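Local coordinates for glucosidase (Croceicoccus marinus, PDB 5Z3K), which probably hydrolyses O-glycosidic bonds, acting as a beta-glucosidase of glycoside hydrolase family 39, at residues 24-29 with 49-54; 53-58 with 151-156; 196-201 with 225-230; 229-234 with 268-273; 262-267 with 300-305. All blocks are in the same frame, centred on the assembly; numbering follows the deposited sequence.

Interaction 1 of 5, residues 24-29 with 49-54; sequences HGTSGI and AQVTLV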
# COMPACT_ATOMS: atom_id res chain seq x y z
N HIS A 24 -6.11 0.36 -2.48
CA HIS A 24 -5.88 -0.72 -1.51
C HIS A 24 -4.88 -1.74 -2.05
O HIS A 24 -5.19 -2.90 -2.30
CB HIS A 24 -7.18 -1.43 -1.14
CG HIS A 24 -7.15 -2.04 0.22
ND1 HIS A 24 -6.97 -1.29 1.36
CD2 HIS A 24 -7.30 -3.33 0.63
CE1 HIS A 24 -6.99 -2.09 2.42
NE2 HIS A 24 -7.19 -3.33 2.01
N GLY A 25 -3.64 -1.28 -2.20
CA GLY A 25 -2.54 -2.18 -2.48
C GLY A 25 -1.84 -2.63 -1.21
O GLY A 25 -1.98 -2.01 -0.15
N THR A 26 -1.05 -3.70 -1.31
CA THR A 26 -0.33 -4.17 -0.13
C THR A 26 0.85 -5.01 -0.58
O THR A 26 1.01 -5.34 -1.75
CB THR A 26 -1.22 -4.98 0.81
OG1 THR A 26 -0.59 -5.09 2.09
CG2 THR A 26 -1.44 -6.40 0.26
N SER A 27 1.69 -5.35 0.39
CA SER A 27 2.81 -6.24 0.15
C SER A 27 2.74 -7.36 1.18
O SER A 27 1.95 -7.32 2.12
CB SER A 27 4.14 -5.50 0.23
OG SER A 27 4.48 -5.24 1.58
N GLY A 28 3.59 -8.36 0.99
CA GLY A 28 3.64 -9.52 1.86
C GLY A 28 3.39 -10.81 1.09
O GLY A 28 3.11 -10.82 -0.11
N ILE A 29 3.49 -11.92 1.83
CA ILE A 29 3.36 -13.28 1.32
C ILE A 29 2.00 -13.81 1.75
O ILE A 29 1.78 -14.03 2.95
CB ILE A 29 4.50 -14.17 1.83
CG1 ILE A 29 5.86 -13.65 1.31
CG2 ILE A 29 4.26 -15.62 1.42
CD1 ILE A 29 7.09 -14.27 2.00
N ALA A 49 -10.69 -8.51 1.59
CA ALA A 49 -10.32 -7.10 1.68
C ALA A 49 -10.33 -6.40 0.32
O ALA A 49 -10.09 -5.19 0.28
CB ALA A 49 -8.92 -6.98 2.30
N GLN A 50 -10.55 -7.13 -0.77
CA GLN A 50 -10.51 -6.57 -2.12
C GLN A 50 -9.19 -5.85 -2.41
O GLN A 50 -9.16 -4.75 -2.95
CB GLN A 50 -11.71 -5.65 -2.36
CG GLN A 50 -13.03 -6.30 -1.95
CD GLN A 50 -14.15 -6.06 -2.94
OE1 GLN A 50 -13.93 -6.00 -4.15
NE2 GLN A 50 -15.36 -5.92 -2.42
N VAL A 51 -8.07 -6.49 -2.02
CA VAL A 51 -6.75 -6.02 -2.44
C VAL A 51 -6.73 -5.89 -3.95
O VAL A 51 -7.15 -6.82 -4.66
CB VAL A 51 -5.66 -6.98 -1.93
CG1 VAL A 51 -4.31 -6.73 -2.65
CG2 VAL A 51 -5.50 -6.87 -0.41
N THR A 52 -6.25 -4.75 -4.47
CA THR A 52 -6.21 -4.50 -5.91
C THR A 52 -4.80 -4.44 -6.49
O THR A 52 -4.65 -4.42 -7.72
CB THR A 52 -6.93 -3.19 -6.25
OG1 THR A 52 -6.46 -2.15 -5.39
CG2 THR A 52 -8.44 -3.34 -6.10
N LEU A 53 -3.76 -4.41 -5.65
CA LEU A 53 -2.39 -4.26 -6.14
C LEU A 53 -1.49 -4.90 -5.10
O LEU A 53 -1.69 -4.71 -3.90
CB LEU A 53 -2.02 -2.79 -6.36
CG LEU A 53 -0.66 -2.48 -6.99
CD1 LEU A 53 -0.50 -3.17 -8.34
CD2 LEU A 53 -0.47 -0.97 -7.14
N VAL A 54 -0.52 -5.69 -5.56
CA VAL A 54 0.40 -6.37 -4.66
C VAL A 54 1.84 -6.08 -5.09
O VAL A 54 2.22 -6.39 -6.23
CB VAL A 54 0.15 -7.88 -4.60
CG1 VAL A 54 1.18 -8.54 -3.70
CG2 VAL A 54 -1.27 -8.16 -4.10
O HOH W 1 -8.44 -0.49 -3.92
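His24 and Val51 bring their side chains together at about a right angle, with the imidazole CD2 lying 4.1 Å from Val51 CG2. The ring gets there because its CG stands anti to the backbone N (chi1 -153°), which swings it against the chain leaving helix 43-48. On that side CD2 also comes within 3.4 Å of Ala49 O, while Gln50 O lies at the ring edge, near its plane. Gln50 has positive phi and ends the helix in a Schellman motif. Thr26 crosses the same valine at about a right angle too: its CG2 is 4.1 Å from both Val51 CG1 and Val51 CG2. Its hydroxyl is used otherwise, bonding Phe301 O, and Trp46 packs on both Thr26 and Val51.

Backbone hydrogen bonds and one water set the two segments side by side. Thr52 N reaches His24 O at 3.0 Å and nearly straight (169°), although the donor stands 36° out of the carbonyl plane. A water bonds His24 N at 2.9 Å and Thr52 OG1 at 3.0 Å, bridging the two segments beside the Thr52 N to His24 O bond. Farther on, Thr26 N donates to Leu53 O at 2.9 Å. Leu53 N is buried with no partner in the model. Parallel pairing of Thr26 with Val54, reached through an intervening helix, marks the beta-alpha-beta unit that opens the eight-stranded TIM barrel.

Interaction 2 of 5, residues 53-58 with 151-156; sequences LVRSYD and HWEFGD
Arg55 bridges two carboxylates through the edge of its guanidinium group. Its NE bonds Glu153 OE2 at 2.8 Å, on the syn lone pair, and its NH2 bonds Asp156 OD2 at 2.8 Å, on the anti lone pair and almost in the guanidinium plane. Weaker bonds, NH2 to Glu153 OE2 at 3.1 Å and NH1 to Asp156 OD2 at 3.2 Å, complete the salt-bridge network. The two acids are turned differently: the carboxylate plane of Glu153 is 82° from the guanidinium, that of Asp156 only 32°. An extended arginine chain carries the group across to both.

Further bonds hold the acids. Glu153 OE1 is hydrogen-bonded to Ser225 OG and Ser263 OG, its OE2 to Thr108 OG1, and Asp156 OD2 is shared with Tyr264 OH.

Outside this polar centre, Asp156 lies flat on Tyr57. Ring and carboxylate planes are 4° apart, with Asp156 CG 3.4 Å from Tyr57 CZ and OD2 over the middle of the ring. Arg62 adds a cation-pi contact to the same tyrosine. Strands 53-55 and 151-154 are not neighbours, since 104-109 runs between them; such a charged network, spanning the barrel interior near the C-terminal strand ends, fits the region where TIM-barrel glycosidases place their active site.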
# COMPACT_ATOMS: atom_id res chain seq x y z
N LEU A 53 -3.76 -4.41 -5.65
CA LEU A 53 -2.39 -4.26 -6.14
C LEU A 53 -1.49 -4.90 -5.10
O LEU A 53 -1.69 -4.71 -3.90
CB LEU A 53 -2.02 -2.79 -6.36
CG LEU A 53 -0.66 -2.48 -6.99
CD1 LEU A 53 -0.50 -3.17 -8.34
CD2 LEU A 53 -0.47 -0.97 -7.14
N VAL A 54 -0.52 -5.69 -5.56
CA VAL A 54 0.40 -6.37 -4.66
C VAL A 54 1.84 -6.08 -5.09
O VAL A 54 2.22 -6.39 -6.23
CB VAL A 54 0.15 -7.88 -4.60
CG1 VAL A 54 1.18 -8.54 -3.70
CG2 VAL A 54 -1.27 -8.16 -4.10
N ARG A 55 2.63 -5.52 -4.18
CA ARG A 55 4.06 -5.35 -4.39
C ARG A 55 4.77 -6.67 -4.09
O ARG A 55 4.47 -7.31 -3.07
CB ARG A 55 4.60 -4.23 -3.50
CG ARG A 55 6.06 -3.84 -3.72
CD ARG A 55 6.38 -2.52 -3.01
NE ARG A 55 7.69 -1.97 -3.42
CZ ARG A 55 8.82 -2.13 -2.74
NH1 ARG A 55 8.84 -2.81 -1.59
NH2 ARG A 55 9.96 -1.62 -3.21
N SER A 56 5.70 -7.07 -4.95
CA SER A 56 6.29 -8.40 -4.88
C SER A 56 7.54 -8.46 -4.02
O SER A 56 8.10 -9.55 -3.82
CB SER A 56 6.63 -8.90 -6.29
OG SER A 56 7.70 -8.13 -6.85
N TYR A 57 8.00 -7.32 -3.50
CA TYR A 57 9.33 -7.24 -2.89
C TYR A 57 9.49 -8.22 -1.73
O TYR A 57 10.56 -8.82 -1.56
CB TYR A 57 9.60 -5.80 -2.45
CG TYR A 57 10.95 -5.60 -1.80
CD1 TYR A 57 12.09 -5.47 -2.58
CD2 TYR A 57 11.08 -5.51 -0.42
CE1 TYR A 57 13.34 -5.28 -2.00
CE2 TYR A 57 12.33 -5.31 0.17
CZ TYR A 57 13.45 -5.20 -0.63
OH TYR A 57 14.69 -5.02 -0.05
N ASP A 58 8.44 -8.43 -0.94
CA ASP A 58 8.60 -9.31 0.22
C ASP A 58 8.51 -10.79 -0.14
O ASP A 58 8.86 -11.64 0.69
CB ASP A 58 7.60 -8.93 1.30
CG ASP A 58 7.87 -7.53 1.84
OD1 ASP A 58 9.01 -7.27 2.29
OD2 ASP A 58 6.97 -6.67 1.77
N HIS A 151 2.85 -3.35 -13.61
CA HIS A 151 3.76 -2.34 -13.08
C HIS A 151 5.08 -2.99 -12.72
O HIS A 151 5.11 -4.03 -12.06
CB HIS A 151 3.15 -1.67 -11.85
CG HIS A 151 2.07 -0.69 -12.18
ND1 HIS A 151 0.85 -1.07 -12.70
CD2 HIS A 151 2.02 0.66 -12.06
CE1 HIS A 151 0.10 -0.00 -12.88
NE2 HIS A 151 0.78 1.06 -12.50
N TRP A 152 6.18 -2.37 -13.15
CA TRP A 152 7.53 -2.88 -12.91
C TRP A 152 8.33 -1.79 -12.21
O TRP A 152 8.54 -0.70 -12.76
CB TRP A 152 8.18 -3.32 -14.22
CG TRP A 152 7.47 -4.51 -14.82
CD1 TRP A 152 6.35 -4.49 -15.60
CD2 TRP A 152 7.80 -5.89 -14.63
NE1 TRP A 152 5.99 -5.78 -15.94
CE2 TRP A 152 6.86 -6.65 -15.35
CE3 TRP A 152 8.81 -6.55 -13.92
CZ2 TRP A 152 6.90 -8.04 -15.39
CZ3 TRP A 152 8.85 -7.94 -13.97
CH2 TRP A 152 7.89 -8.67 -14.70
N GLU A 153 8.76 -2.09 -10.98
CA GLU A 153 9.49 -1.15 -10.16
C GLU A 153 10.95 -1.55 -10.10
O GLU A 153 11.28 -2.71 -9.82
CB GLU A 153 8.92 -1.09 -8.73
CG GLU A 153 9.63 -0.08 -7.80
CD GLU A 153 9.06 -0.09 -6.39
OE1 GLU A 153 9.01 0.99 -5.74
OE2 GLU A 153 8.65 -1.18 -5.94
N PHE A 154 11.83 -0.59 -10.33
CA PHE A 154 13.26 -0.79 -10.11
C PHE A 154 13.70 -0.04 -8.86
O PHE A 154 13.64 1.19 -8.82
CB PHE A 154 14.11 -0.35 -11.29
CG PHE A 154 15.58 -0.60 -11.07
CD1 PHE A 154 16.14 -1.84 -11.36
CD2 PHE A 154 16.39 0.38 -10.51
CE1 PHE A 154 17.49 -2.09 -11.12
CE2 PHE A 154 17.74 0.14 -10.27
CZ PHE A 154 18.28 -1.11 -10.56
N GLY A 155 14.19 -0.78 -7.87
CA GLY A 155 14.78 -0.16 -6.70
C GLY A 155 14.06 -0.45 -5.39
O GLY A 155 12.86 -0.72 -5.37
N ASP A 156 14.80 -0.37 -4.29
CA ASP A 156 14.20 -0.39 -2.96
C ASP A 156 15.14 0.35 -2.02
O ASP A 156 16.19 -0.18 -1.67
CB ASP A 156 13.93 -1.81 -2.49
CG ASP A 156 13.16 -1.85 -1.18
OD1 ASP A 156 13.80 -1.77 -0.11
OD2 ASP A 156 11.90 -1.93 -1.21

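Interaction 3 of 5, residues 196-201 with 225-230; sequences CVAFPL and SWMWYG
Pro200 sets its CG against both indoles, obliquely to each, 3.6 Å from Trp228 CE3 and 4.1 Å from Trp226 CE3, and forms the close-packed middle of the contact. The same CG is 3.4 Å from Met227 O, a buried carbonyl oxygen for which the model offers no partner. Shortening Pro200 to an alanine removes CG and CD, which would probably open a gap beside Trp228 CE3 and over Met227 O and take away a contact of Trp226. Selenomethionine Met227 packs on the end of the other strand and the residue after it: its CE touches Cys196 SG at 3.5 Å, and its CG lies 3.6 Å from Ala198 O. A chi1 of 91°, away from the staggered values, and a bend at chi3 bring CE back to the cysteine.

Val197 pairs in parallel with Trp226, and the unit is strand 191-197, helix 208-216, strand 223-229: a beta-alpha-beta crossover of the TIM barrel. Val197 N donates to Ser225 O at 3.0 Å, and Met227 N to Val197 O at 2.9 Å, nearly along the C=O axis. Ser225 OG takes only a weak, bent bond from Cys196 N; its stronger partner is Glu153.

Packing is looser toward the outer side, where Leu201 is partly exposed. There Leu201 CD1 approaches Trp228 CH2 no closer than 4.4 Å, and Ile242 of helix 238-252 touches both residues. Trp228 NE1 turns to Asp238 OD2.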
# COMPACT_ATOMS: atom_id res chain seq x y z
N CYS A 196 11.93 4.00 -5.40
CA CYS A 196 11.53 3.67 -4.03
C CYS A 196 12.36 4.46 -3.04
O CYS A 196 13.09 3.89 -2.22
CB CYS A 196 11.61 2.17 -3.75
SG CYS A 196 10.84 1.71 -2.16
N VAL A 197 12.23 5.79 -3.10
CA VAL A 197 12.92 6.70 -2.18
C VAL A 197 12.53 6.39 -0.74
O VAL A 197 11.35 6.43 -0.38
CB VAL A 197 12.58 8.15 -2.54
CG1 VAL A 197 13.37 9.12 -1.65
CG2 VAL A 197 12.85 8.43 -4.01
N ALA A 198 13.54 6.14 0.10
CA ALA A 198 13.27 5.88 1.51
C ALA A 198 13.06 7.16 2.30
O ALA A 198 12.30 7.16 3.27
CB ALA A 198 14.42 5.08 2.14
N PHE A 199 13.73 8.24 1.92
CA PHE A 199 13.72 9.51 2.66
C PHE A 199 13.20 10.61 1.75
O PHE A 199 13.97 11.48 1.31
CB PHE A 199 15.12 9.83 3.19
CG PHE A 199 15.72 8.73 4.03
CD1 PHE A 199 14.94 7.98 4.89
CD2 PHE A 199 17.07 8.45 3.95
CE1 PHE A 199 15.49 6.98 5.66
CE2 PHE A 199 17.63 7.45 4.72
CZ PHE A 199 16.84 6.71 5.58
N PRO A 200 11.89 10.64 1.46
CA PRO A 200 11.37 11.50 0.38
C PRO A 200 11.43 12.99 0.66
O PRO A 200 11.21 13.77 -0.28
CB PRO A 200 9.92 11.04 0.21
CG PRO A 200 9.56 10.44 1.54
CD PRO A 200 10.82 9.78 2.03
N LEU A 201 11.68 13.43 1.89
CA LEU A 201 11.89 14.85 2.15
C LEU A 201 13.38 15.20 2.25
O LEU A 201 13.72 16.26 2.78
CB LEU A 201 11.16 15.30 3.41
CG LEU A 201 9.64 15.12 3.47
CD1 LEU A 201 9.06 15.67 4.77
CD2 LEU A 201 8.96 15.75 2.25
N SER A 225 8.30 6.18 -7.21
CA SER A 225 7.90 5.43 -6.02
C SER A 225 8.72 5.87 -4.81
O SER A 225 9.89 6.25 -4.93
CB SER A 225 8.03 3.93 -6.27
OG SER A 225 9.38 3.56 -6.45
N TRP A 226 8.08 5.86 -3.64
CA TRP A 226 8.65 6.39 -2.41
C TRP A 226 7.93 5.74 -1.23
O TRP A 226 6.92 5.06 -1.39
CB TRP A 226 8.53 7.92 -2.35
CG TRP A 226 7.13 8.41 -2.60
CD1 TRP A 226 6.50 8.50 -3.81
CD2 TRP A 226 6.18 8.85 -1.62
NE1 TRP A 226 5.22 8.97 -3.64
CE2 TRP A 226 4.99 9.19 -2.31
CE3 TRP A 226 6.20 8.98 -0.23
CZ2 TRP A 226 3.85 9.68 -1.66
CZ3 TRP A 226 5.06 9.45 0.42
CH2 TRP A 226 3.91 9.79 -0.30
N MSE A 227 8.46 5.99 -0.02
CA MSE A 227 7.90 5.36 1.19
C MSE A 227 7.69 6.36 2.32
O MSE A 227 8.31 7.42 2.33
CB MSE A 227 8.80 4.23 1.68
CG MSE A 227 9.88 4.61 2.70
SE MSE A 227 10.89 2.96 3.09
CE MSE A 227 11.09 2.63 1.22
N TRP A 228 6.81 6.02 3.26
CA TRP A 228 6.62 6.84 4.45
C TRP A 228 6.05 6.00 5.58
O TRP A 228 5.17 5.16 5.36
CB TRP A 228 5.71 8.04 4.19
CG TRP A 228 5.88 9.01 5.30
CD1 TRP A 228 5.04 9.23 6.35
CD2 TRP A 228 7.03 9.84 5.51
NE1 TRP A 228 5.59 10.18 7.20
CE2 TRP A 228 6.81 10.55 6.71
CE3 TRP A 228 8.22 10.04 4.81
CZ2 TRP A 228 7.74 11.46 7.21
CZ3 TRP A 228 9.14 10.94 5.31
CH2 TRP A 228 8.89 11.65 6.49
N TYR A 229 6.55 6.23 6.80
CA TYR A 229 6.05 5.57 7.99
C TYR A 229 5.68 6.62 9.03
O TYR A 229 6.27 7.70 9.08
CB TYR A 229 7.09 4.63 8.61
CG TYR A 229 7.59 3.54 7.70
CD1 TYR A 229 6.78 2.47 7.34
CD2 TYR A 229 8.90 3.58 7.22
CE1 TYR A 229 7.26 1.46 6.51
CE2 TYR A 229 9.38 2.58 6.39
CZ TYR A 229 8.56 1.53 6.04
OH TYR A 229 9.05 0.54 5.22
N GLY A 230 4.72 6.28 9.90
CA GLY A 230 4.28 7.21 10.92
C GLY A 230 4.99 7.10 12.26
O GLY A 230 4.44 7.53 13.28

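Interaction 4 of 5, residues 229-234 with 268-273; sequences YGDNSR and TGIPTA
Tyr229 lays one face of its ring over Gly269 CA, which sits 3.5 Å from the ring centroid and 15° off the normal, a CH-pi contact. The ring occupies the side on which any residue but glycine would project its CB. Beside it, Asp231 CG stands anti to its carbonyl carbon (chi1 -68°), turning the carboxylate to the other loop: OD1 accepts from Gly269 N at 2.7 Å on the syn lone pair, and OD2 from Ile270 N at 3.2 Å, with the donor 32° out of the carboxylate plane. With the carboxylate of Asp231 replaced by the methyl of an alanine, the amides of Gly269 and Ile270 would probably lose their acceptor and the turn from Ile270 to Ala273 could shift. Arg234 NH1 bonds Asp231 O in plane at 3.1 Å, presenting the guanidinium face to Thr268 CG2. These loops follow barrel strands 223-229 and 259-266 and lead into helices 238-252 and 277-291, while strand 391-394 packs on Ile270 through Phe392 and Phe394.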
# COMPACT_ATOMS: atom_id res chain seq x y z
N TYR A 229 6.55 6.23 6.80
CA TYR A 229 6.05 5.57 7.99
C TYR A 229 5.68 6.62 9.03
O TYR A 229 6.27 7.70 9.08
CB TYR A 229 7.09 4.63 8.61
CG TYR A 229 7.59 3.54 7.70
CD1 TYR A 229 6.78 2.47 7.34
CD2 TYR A 229 8.90 3.58 7.22
CE1 TYR A 229 7.26 1.46 6.51
CE2 TYR A 229 9.38 2.58 6.39
CZ TYR A 229 8.56 1.53 6.04
OH TYR A 229 9.05 0.54 5.22
N GLY A 230 4.72 6.28 9.90
CA GLY A 230 4.28 7.21 10.92
C GLY A 230 4.99 7.10 12.26
O GLY A 230 4.44 7.53 13.28
N ASP A 231 6.20 6.53 12.30
CA ASP A 231 6.83 6.21 13.58
C ASP A 231 6.97 7.44 14.47
O ASP A 231 6.72 7.37 15.67
CB ASP A 231 8.21 5.58 13.38
CG ASP A 231 8.13 4.23 12.75
OD1 ASP A 231 8.05 4.18 11.52
OD2 ASP A 231 8.16 3.22 13.49
N ASN A 232 7.40 8.55 13.90
CA ASN A 232 7.74 9.72 14.70
C ASN A 232 6.63 10.77 14.71
O ASN A 232 6.85 11.88 15.22
CB ASN A 232 9.05 10.33 14.20
CG ASN A 232 9.63 11.35 15.16
OD1 ASN A 232 9.88 12.49 14.79
ND2 ASN A 232 9.79 10.96 16.42
N SER A 233 5.45 10.45 14.18
CA SER A 233 4.33 11.39 14.19
C SER A 233 3.04 10.74 14.70
O SER A 233 2.19 11.40 15.31
CB SER A 233 4.09 11.95 12.78
OG SER A 233 3.32 11.05 11.99
N ARG A 234 2.90 9.43 14.44
CA ARG A 234 1.64 8.71 14.61
C ARG A 234 0.47 9.48 14.01
O ARG A 234 -0.65 9.40 14.52
CB ARG A 234 1.34 8.38 16.08
CG ARG A 234 2.46 7.70 16.84
CD ARG A 234 3.03 6.52 16.11
NE ARG A 234 2.97 5.33 16.94
CZ ARG A 234 4.03 4.66 17.37
NH1 ARG A 234 5.25 5.05 17.04
NH2 ARG A 234 3.86 3.58 18.11
N THR A 268 3.98 2.22 11.51
CA THR A 268 5.35 2.04 11.97
C THR A 268 6.15 1.25 10.95
O THR A 268 5.63 0.32 10.32
CB THR A 268 5.41 1.33 13.34
OG1 THR A 268 5.07 -0.05 13.20
CG2 THR A 268 4.46 1.97 14.35
N GLY A 269 7.41 1.63 10.78
CA GLY A 269 8.31 0.89 9.92
C GLY A 269 9.63 0.57 10.58
O GLY A 269 10.54 0.03 9.95
N ILE A 270 9.75 0.91 11.86
CA ILE A 270 10.94 0.63 12.64
C ILE A 270 10.76 -0.74 13.30
O ILE A 270 9.77 -0.94 14.01
CB ILE A 270 11.20 1.71 13.70
CG1 ILE A 270 11.77 2.96 13.03
CG2 ILE A 270 12.15 1.20 14.77
CD1 ILE A 270 11.90 4.12 13.96
N PRO A 271 11.67 -1.69 13.09
CA PRO A 271 11.39 -3.09 13.46
C PRO A 271 11.28 -3.33 14.95
O PRO A 271 10.91 -4.45 15.34
CB PRO A 271 12.58 -3.85 12.86
CG PRO A 271 13.66 -2.83 12.74
CD PRO A 271 12.98 -1.54 12.42
N THR A 272 11.58 -2.34 15.80
CA THR A 272 11.38 -2.43 17.24
C THR A 272 10.18 -1.60 17.70
O THR A 272 10.06 -1.30 18.89
CB THR A 272 12.63 -1.96 17.99
OG1 THR A 272 12.99 -0.65 17.54
CG2 THR A 272 13.79 -2.92 17.74
N ALA A 273 9.30 -1.20 16.78
CA ALA A 273 8.19 -0.34 17.17
C ALA A 273 7.18 -1.11 18.01
O ALA A 273 6.93 -2.30 17.81
CB ALA A 273 7.51 0.23 15.93

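Interaction 5 of 5, residues 262-267 with 300-305; sequences LSYWSM and IFFRAD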
# COMPACT_ATOMS: atom_id res chain seq x y z
N LEU A 262 3.11 5.09 -3.68
CA LEU A 262 3.52 4.95 -2.29
C LEU A 262 3.83 3.48 -2.05
O LEU A 262 2.93 2.67 -1.80
CB LEU A 262 2.41 5.50 -1.38
CG LEU A 262 2.54 5.49 0.15
CD1 LEU A 262 3.88 6.06 0.61
CD2 LEU A 262 1.34 6.24 0.75
N SER A 263 5.12 3.11 -2.14
CA SER A 263 5.51 1.70 -2.15
C SER A 263 5.48 1.05 -0.78
O SER A 263 5.41 -0.18 -0.69
CB SER A 263 6.92 1.55 -2.75
OG SER A 263 6.83 1.51 -4.16
N TYR A 264 5.58 1.85 0.29
CA TYR A 264 5.42 1.39 1.67
C TYR A 264 4.66 2.47 2.41
O TYR A 264 5.04 3.64 2.34
CB TYR A 264 6.74 1.22 2.44
CG TYR A 264 7.77 0.21 2.00
CD1 TYR A 264 8.59 0.46 0.91
CD2 TYR A 264 8.02 -0.92 2.76
CE1 TYR A 264 9.59 -0.43 0.54
CE2 TYR A 264 9.02 -1.84 2.40
CZ TYR A 264 9.81 -1.58 1.29
OH TYR A 264 10.81 -2.47 0.93
N TRP A 265 3.65 2.07 3.17
CA TRP A 265 3.06 2.97 4.13
C TRP A 265 2.51 2.14 5.28
O TRP A 265 1.94 1.06 5.07
CB TRP A 265 1.98 3.86 3.51
CG TRP A 265 0.64 3.22 3.24
CD1 TRP A 265 0.23 2.67 2.06
CD2 TRP A 265 -0.48 3.14 4.14
NE1 TRP A 265 -1.06 2.22 2.18
CE2 TRP A 265 -1.52 2.50 3.44
CE3 TRP A 265 -0.69 3.54 5.46
CZ2 TRP A 265 -2.77 2.25 4.02
CZ3 TRP A 265 -1.94 3.28 6.04
CH2 TRP A 265 -2.95 2.64 5.31
N SER A 266 2.67 2.67 6.49
CA SER A 266 2.36 1.95 7.71
C SER A 266 2.42 2.95 8.85
O SER A 266 3.08 3.98 8.75
CB SER A 266 3.36 0.80 7.95
OG SER A 266 2.96 0.05 9.07
N MSE A 267 1.74 2.64 9.95
CA MSE A 267 1.93 3.49 11.11
C MSE A 267 3.37 3.41 11.59
O MSE A 267 3.92 4.40 12.04
CB MSE A 267 1.00 3.15 12.27
CG MSE A 267 1.17 4.15 13.41
SE MSE A 267 -0.21 4.03 14.77
CE MSE A 267 0.66 2.75 15.91
N ILE A 300 0.69 1.06 -1.34
CA ILE A 300 1.08 -0.30 -0.93
C ILE A 300 1.20 -0.28 0.59
O ILE A 300 2.20 0.21 1.13
CB ILE A 300 2.39 -0.75 -1.57
CG1 ILE A 300 2.38 -0.62 -3.10
CG2 ILE A 300 2.70 -2.19 -1.19
CD1 ILE A 300 1.45 -1.62 -3.81
N PHE A 301 0.20 -0.81 1.28
CA PHE A 301 0.27 -0.94 2.73
C PHE A 301 1.28 -2.00 3.14
O PHE A 301 1.29 -3.10 2.59
CB PHE A 301 -1.09 -1.31 3.31
CG PHE A 301 -1.05 -1.61 4.78
CD1 PHE A 301 -1.09 -0.57 5.71
CD2 PHE A 301 -0.93 -2.92 5.24
CE1 PHE A 301 -1.06 -0.82 7.07
CE2 PHE A 301 -0.88 -3.20 6.59
CZ PHE A 301 -0.94 -2.15 7.52
N PHE A 302 2.08 -1.69 4.16
CA PHE A 302 3.17 -2.55 4.62
C PHE A 302 2.88 -3.02 6.04
O PHE A 302 2.81 -2.19 6.96
CB PHE A 302 4.49 -1.77 4.58
CG PHE A 302 5.69 -2.56 5.03
CD1 PHE A 302 6.26 -3.51 4.20
CD2 PHE A 302 6.26 -2.34 6.28
CE1 PHE A 302 7.37 -4.24 4.60
CE2 PHE A 302 7.37 -3.07 6.69
CZ PHE A 302 7.93 -4.02 5.84
N ARG A 303 2.68 -4.33 6.25
CA ARG A 303 2.53 -5.39 5.25
C ARG A 303 1.40 -6.31 5.72
O ARG A 303 1.28 -6.55 6.93
CB ARG A 303 3.84 -6.18 5.07
CG ARG A 303 4.49 -6.65 6.39
CD ARG A 303 5.92 -7.18 6.18
NE ARG A 303 5.90 -8.54 5.62
CZ ARG A 303 6.98 -9.23 5.25
NH1 ARG A 303 8.20 -8.71 5.35
NH2 ARG A 303 6.82 -10.45 4.76
N ALA A 304 0.58 -6.81 4.79
CA ALA A 304 -0.61 -7.60 5.13
C ALA A 304 -0.29 -9.10 5.22
O ALA A 304 -0.86 -9.94 4.53
CB ALA A 304 -1.72 -7.34 4.12
N ASP A 305 0.64 -9.44 6.10
CA ASP A 305 0.90 -10.85 6.39
C ASP A 305 1.37 -10.96 7.84
O ASP A 305 1.21 -10.02 8.62
CB ASP A 305 1.88 -11.47 5.36
CG ASP A 305 3.30 -10.87 5.40
OD1 ASP A 305 3.65 -10.10 6.33
OD2 ASP A 305 4.08 -11.21 4.48
O HOH W 2 1.84 -2.24 9.56
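Aromatic contacts dominate between Trp265 and Phe301 and between Tyr264 and Phe302. Phe301 turns its edge to the face of the Trp265 six-membered ring, with centroids 5.0 Å apart and planes at 75°, while its CA sits 3.8 Å from the centroid of the five-membered ring. Trp265 can offer that face because its CG stands between the backbone N and carbonyl carbon (chi1 77°). The other pair lies side by side, obliquely (59°): Tyr264 CD2 comes 3.4 Å from Phe302 CD1, over one face of the phenylalanine, whose opposite face is covered by Arg303 CG.

Backbone bonds join the strands in the parallel manner of the TIM barrel, where helix 277-291 links strand 259-266 to strand 298-301. Ile300 N donates to Leu262 O at 2.8 Å and Phe302 N to Trp265 O at 2.9 Å; Trp265 N to Ile300 O is weak and bent.

The remaining polar contacts involve side chains and one water. The water bridges Ser266 OG at 2.6 Å and Phe302 O at 2.8 Å, and Ser266 OG also bonds Thr268 O. Beyond the cis peptide before Arg303, this arginine grips Asp305 side-on, NE to OD1 at 2.8 Å and NH2 to OD2. Tyr264 OH is hydrogen-bonded to Asp156 OD2.

How the interactions relate
Interactions 1, 3 and 5 are neighbouring-strand pairs in one closed eight-stranded barrel, joining 25-27 with 53-55, 191-197 with 223-229, and 259-266 with 298-301. Interaction 2 spans its interior from strand 53-55 to strand 151-154, and interaction 4 joins the loops after strands 223-229 and 259-266. Along the chain interaction 1 runs into interaction 2 through Leu53 and Val54, and interaction 3 into interaction 4 through Tyr229 and Gly230; the segments of interactions 4 and 5 alternate. Centres of interactions 1 and 5 are about 9 Å apart, strands 25-27 and 298-301 closing the barrel. Interaction 2 touches 1, 3 and 5, so its charged core ties together several strands bordering the probable active-site region.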